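Local coordinates for protein GCN5-related N-acetyltransferase (Anabaena variabilis, PDB 2OZG) that binds coenzyme A and probably transfers acetyl groups to amines as a GNAT-family N-acetyltransferase, possibly acting on aminoglycosides, at residues I26-F31 / A84-P89. Numbering follows the deposited sequence.
Sequences ILEQCF and AVGIAP. With COA (coenzyme A), chain C.
C30, in the last turn of helix 20-30, and F31 just after it lie against A84-I87 at the end of strand 75-87, the strand that lines the coenzyme A cleft of this GNAT fold. The axes of helix segment 26-30 and strand segment 84-87 run at 93° to each other. With CG anti to the carbonyl carbon of F31 (chi1 -63°), the ring is met obliquely by strand and cofactor alike: CZ reaches V85 O at 3.2 Å, CE2 rests on A84, and CE1 touches C6P of the cofactor at 3.7 Å. With an alanine here, the ring's place between A84 and the pantetheine arm is likely to stand unfilled, and the arm to lose one wall. C30 SG sits 3.6 Å from G86 CA, and as near to I87 O. L27 brings CD1 to A84 CB, and I26 lays CG1 and CG2 along A88. Q29, its chain extended beyond CG, turns the face of its amide to the P89 ring, with NE2 3.4 Å from P89 CG, while the same NE2 hydrogen-bonds to Y204 OH of the second subunit. V85 and I87 point away from the helix, to the cofactor; the backbone I87 N donates an almost straight hydrogen bond (177°) to coenzyme A OAP at 3.0 Å.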
ATOM      1  N   ILE A  26     -17.391  -7.126  30.178  1.00 33.31           N
ATOM      2  CA  ILE A  26     -16.290  -8.020  29.843  1.00 31.83           C
ATOM      3  C   ILE A  26     -16.346  -8.335  28.360  1.00 34.07           C
ATOM      4  O   ILE A  26     -15.303  -8.329  27.675  1.00 35.66           O
ATOM      5  CB  ILE A  26     -16.348  -9.348  30.636  1.00 32.53           C
ATOM      6  CG1 ILE A  26     -15.991  -9.086  32.085  1.00 28.53           C
ATOM      7  CG2 ILE A  26     -15.391 -10.353  30.051  1.00 31.56           C
ATOM      8  CD1 ILE A  26     -16.254 -10.261  32.971  1.00 33.41           C
ATOM      9  N   LEU A  27     -17.554  -8.595  27.849  1.00 34.69           N
ATOM     10  CA  LEU A  27     -17.730  -8.884  26.411  1.00 34.64           C
ATOM     11  C   LEU A  27     -17.321  -7.693  25.532  1.00 34.71           C
ATOM     12  O   LEU A  27     -16.653  -7.879  24.530  1.00 34.16           O
ATOM     13  CB  LEU A  27     -19.156  -9.357  26.115  1.00 35.42           C
ATOM     14  CG  LEU A  27     -19.530 -10.701  26.771  1.00 39.29           C
ATOM     15  CD1 LEU A  27     -20.822 -11.250  26.129  1.00 43.36           C
ATOM     16  CD2 LEU A  27     -18.434 -11.819  26.722  1.00 39.56           C
ATOM     17  N   GLU A  28     -17.679  -6.470  25.921  1.00 37.89           N
ATOM     18  CA  GLU A  28     -17.218  -5.286  25.182  1.00 37.46           C
ATOM     19  C   GLU A  28     -15.696  -5.180  25.085  1.00 34.44           C
ATOM     20  O   GLU A  28     -15.115  -4.806  24.031  1.00 35.32           O
ATOM     21  CB  GLU A  28     -17.700  -4.012  25.818  1.00 39.06           C
ATOM     22  CG  GLU A  28     -19.109  -3.774  25.583  1.00 49.34           C
ATOM     23  CD  GLU A  28     -19.598  -2.422  26.084  1.00 63.14           C
ATOM     24  OE1 GLU A  28     -18.749  -1.539  26.434  1.00 62.02           O
ATOM     25  OE2 GLU A  28     -20.855  -2.262  26.096  1.00 70.60           O
ATOM     26  N   GLN A  29     -15.045  -5.492  26.182  1.00 31.78           N
ATOM     27  CA  GLN A  29     -13.606  -5.455  26.226  1.00 35.76           C
ATOM     28  C   GLN A  29     -13.023  -6.560  25.370  1.00 33.21           C
ATOM     29  O   GLN A  29     -12.189  -6.311  24.528  1.00 34.82           O
ATOM     30  CB  GLN A  29     -13.115  -5.543  27.666  1.00 34.73           C
ATOM     31  CG  GLN A  29     -11.615  -5.642  27.835  1.00 37.74           C
ATOM     32  CD  GLN A  29     -11.224  -5.362  29.286  1.00 39.32           C
ATOM     33  OE1 GLN A  29     -12.092  -5.294  30.154  1.00 42.44           O
ATOM     34  NE2 GLN A  29      -9.950  -5.184  29.545  1.00 33.13           N
ATOM     35  N   CYS A  30     -13.459  -7.782  25.606  1.00 35.46           N
ATOM     36  CA  CYS A  30     -12.966  -8.918  24.859  1.00 34.83           C
ATOM     37  C   CYS A  30     -13.053  -8.773  23.353  1.00 36.43           C
ATOM     38  O   CYS A  30     -12.090  -9.041  22.651  1.00 35.83           O
ATOM     39  CB  CYS A  30     -13.691 -10.180  25.276  1.00 33.05           C
ATOM     40  SG  CYS A  30     -13.269 -10.760  26.894  1.00 37.20           S
ATOM     41  N   PHE A  31     -14.204  -8.345  22.862  1.00 35.20           N
ATOM     42  CA  PHE A  31     -14.431  -8.226  21.450  1.00 34.93           C
ATOM     43  C   PHE A  31     -14.207  -6.872  20.847  1.00 35.43           C
ATOM     44  O   PHE A  31     -14.527  -6.668  19.706  1.00 38.24           O
ATOM     45  CB  PHE A  31     -15.827  -8.778  21.180  1.00 34.66           C
ATOM     46  CG  PHE A  31     -15.894 -10.208  21.528  1.00 40.15           C
ATOM     47  CD1 PHE A  31     -15.219 -11.128  20.744  1.00 43.72           C
ATOM     48  CD2 PHE A  31     -16.485 -10.634  22.681  1.00 34.08           C
ATOM     49  CE1 PHE A  31     -15.198 -12.423  21.071  1.00 45.35           C
ATOM     50  CE2 PHE A  31     -16.464 -11.949  23.018  1.00 40.34           C
ATOM     51  CZ  PHE A  31     -15.815 -12.847  22.221  1.00 41.54           C
ATOM     52  N   ALA A  84     -19.738 -15.551  21.732  1.00 36.35           N
ATOM     53  CA  ALA A  84     -19.160 -14.551  22.647  1.00 36.47           C
ATOM     54  C   ALA A  84     -18.411 -15.110  23.869  1.00 35.44           C
ATOM     55  O   ALA A  84     -18.713 -14.749  25.004  1.00 35.37           O
ATOM     56  CB  ALA A  84     -20.244 -13.586  23.082  1.00 35.26           C
ATOM     57  N   VAL A  85     -17.446 -15.992  23.631  1.00 32.43           N
ATOM     58  CA  VAL A  85     -16.665 -16.531  24.716  1.00 34.30           C
ATOM     59  C   VAL A  85     -15.629 -15.488  25.089  1.00 37.45           C
ATOM     60  O   VAL A  85     -14.810 -15.103  24.266  1.00 35.51           O
ATOM     61  CB  VAL A  85     -15.915 -17.816  24.296  1.00 30.70           C
ATOM     62  CG1 VAL A  85     -15.056 -18.313  25.434  1.00 36.85           C
ATOM     63  CG2 VAL A  85     -16.896 -18.873  23.868  1.00 35.08           C
ATOM     64  N   GLY A  86     -15.673 -15.030  26.324  1.00 35.78           N
ATOM     65  CA  GLY A  86     -14.708 -14.054  26.794  1.00 34.93           C
ATOM     66  C   GLY A  86     -14.356 -14.216  28.252  1.00 32.91           C
ATOM     67  O   GLY A  86     -15.237 -14.424  29.103  1.00 35.19           O
ATOM     68  N   ILE A  87     -13.066 -14.102  28.538  1.00 31.31           N
ATOM     69  CA  ILE A  87     -12.518 -14.072  29.905  1.00 29.12           C
ATOM     70  C   ILE A  87     -11.828 -12.731  30.058  1.00 30.41           C
ATOM     71  O   ILE A  87     -11.013 -12.387  29.250  1.00 34.44           O
ATOM     72  CB  ILE A  87     -11.470 -15.186  30.115  1.00 27.91           C
ATOM     73  CG1 ILE A  87     -12.057 -16.541  29.752  1.00 31.34           C
ATOM     74  CG2 ILE A  87     -10.951 -15.213  31.530  1.00 32.01           C
ATOM     75  CD1 ILE A  87     -13.215 -17.024  30.711  1.00 25.33           C
ATOM     76  N   ALA A  88     -12.157 -11.989  31.100  1.00 31.19           N
ATOM     77  CA  ALA A  88     -11.549 -10.689  31.359  1.00 32.32           C
ATOM     78  C   ALA A  88     -10.050 -10.896  31.434  1.00 35.04           C
ATOM     79  O   ALA A  88      -9.559 -11.858  32.028  1.00 36.53           O
ATOM     80  CB  ALA A  88     -12.119 -10.105  32.677  1.00 33.12           C
ATOM     81  N   PRO A  89      -9.302  -9.964  30.896  1.00 35.50           N
ATOM     82  CA  PRO A  89      -7.888 -10.274  30.714  1.00 34.30           C
ATOM     83  C   PRO A  89      -7.146 -10.577  31.993  1.00 34.59           C
ATOM     84  O   PRO A  89      -6.254 -11.403  31.978  1.00 35.20           O
ATOM     85  CB  PRO A  89      -7.348  -9.055  29.970  1.00 34.74           C
ATOM     86  CG  PRO A  89      -8.254  -7.953  30.380  1.00 38.65           C
ATOM     87  CD  PRO A  89      -9.632  -8.598  30.480  1.00 37.36           C
TER
HETATM   88  N1A COA C 500      -4.239 -18.520  21.659  1.00 72.97           N
HETATM   89  C2A COA C 500      -4.023 -19.849  21.689  1.00 79.48           C
HETATM   90  N3A COA C 500      -4.399 -20.613  22.734  1.00 74.96           N
HETATM   91  C4A COA C 500      -5.006 -20.033  23.798  1.00 77.54           C
HETATM   92  C5A COA C 500      -5.240 -18.661  23.817  1.00 75.06           C
HETATM   93  C6A COA C 500      -4.835 -17.901  22.701  1.00 74.14           C
HETATM   94  N6A COA C 500      -5.014 -16.566  22.607  1.00 70.32           N
HETATM   95  N7A COA C 500      -5.842 -18.400  25.002  1.00 74.41           N
HETATM   96  C8A COA C 500      -5.971 -19.565  25.686  1.00 72.82           C
HETATM   97  N9A COA C 500      -5.459 -20.555  24.936  1.00 74.61           N
HETATM   98  C1B COA C 500      -5.360 -22.016  25.228  1.00 73.86           C
HETATM   99  C2B COA C 500      -4.200 -22.330  26.169  1.00 71.79           C
HETATM  100  O2B COA C 500      -2.944 -22.497  25.469  1.00 66.78           O
HETATM  101  C3B COA C 500      -4.698 -23.568  26.904  1.00 69.93           C
HETATM  102  O3B COA C 500      -4.175 -24.787  26.360  1.00 76.99           O
HETATM  103  P3B COA C 500      -2.913 -25.533  27.076  1.00 85.01           P
HETATM  104  O7A COA C 500      -3.535 -26.218  28.282  1.00 67.30           O
HETATM  105  O8A COA C 500      -2.366 -26.429  25.969  1.00 84.60           O
HETATM  106  O9A COA C 500      -1.955 -24.426  27.500  1.00 82.85           O
HETATM  107  C4B COA C 500      -6.221 -23.537  26.805  1.00 68.87           C
HETATM  108  O4B COA C 500      -6.554 -22.531  25.839  1.00 64.66           O
HETATM  109  C5B COA C 500      -6.885 -23.227  28.148  1.00 61.09           C
HETATM  110  O5B COA C 500      -6.527 -21.895  28.545  1.00 62.93           O
HETATM  111  P1A COA C 500      -7.427 -20.975  29.545  1.00 65.38           P
HETATM  112  O1A COA C 500      -8.666 -21.735  29.955  1.00 45.04           O
HETATM  113  O2A COA C 500      -6.496 -20.445  30.636  1.00 66.33           O
HETATM  114  O3A COA C 500      -7.798 -19.715  28.571  1.00 62.15           O
HETATM  115  P2A COA C 500      -8.015 -18.171  29.081  1.00 59.06           P
HETATM  116  O4A COA C 500      -8.823 -18.260  30.379  1.00 50.41           O
HETATM  117  O5A COA C 500      -6.644 -17.502  29.133  1.00 49.76           O
HETATM  118  O6A COA C 500      -8.931 -17.532  27.847  1.00 59.59           O
HETATM  119  CBP COA C 500      -9.567 -15.920  25.947  1.00 58.91           C
HETATM  120  CCP COA C 500      -8.784 -16.209  27.246  1.00 67.70           C
HETATM  121  CDP COA C 500     -10.854 -16.737  26.046  1.00 58.05           C
HETATM  122  CEP COA C 500      -8.761 -16.570  24.826  1.00 60.18           C
HETATM  123  CAP COA C 500      -9.836 -14.351  25.832  1.00 63.72           C
HETATM  124  OAP COA C 500     -11.205 -13.973  26.204  1.00 30.26           O
HETATM  125  C9P COA C 500      -9.498 -13.510  24.569  1.00 70.14           C
HETATM  126  O9P COA C 500      -8.254 -13.061  24.317  1.00 81.40           O
HETATM  127  N8P COA C 500     -10.412 -13.066  23.682  1.00 83.12           N
HETATM  128  C7P COA C 500     -11.851 -13.229  23.472  1.00 80.09           C
HETATM  129  C6P COA C 500     -11.876 -13.800  22.063  1.00 81.06           C
HETATM  130  C5P COA C 500     -12.091 -15.306  22.094  1.00 92.48           C
HETATM  131  O5P COA C 500     -11.425 -16.028  22.833  1.00 95.29           O
HETATM  132  N4P COA C 500     -13.015 -15.808  21.261  1.00 91.87           N
HETATM  133  C3P COA C 500     -13.366 -17.216  21.104  1.00 86.29           C
HETATM  134  C2P COA C 500     -14.542 -17.232  20.152  1.00 86.89           C
HETATM  135  S1P COA C 500     -16.044 -16.535  20.956  1.00 84.39           S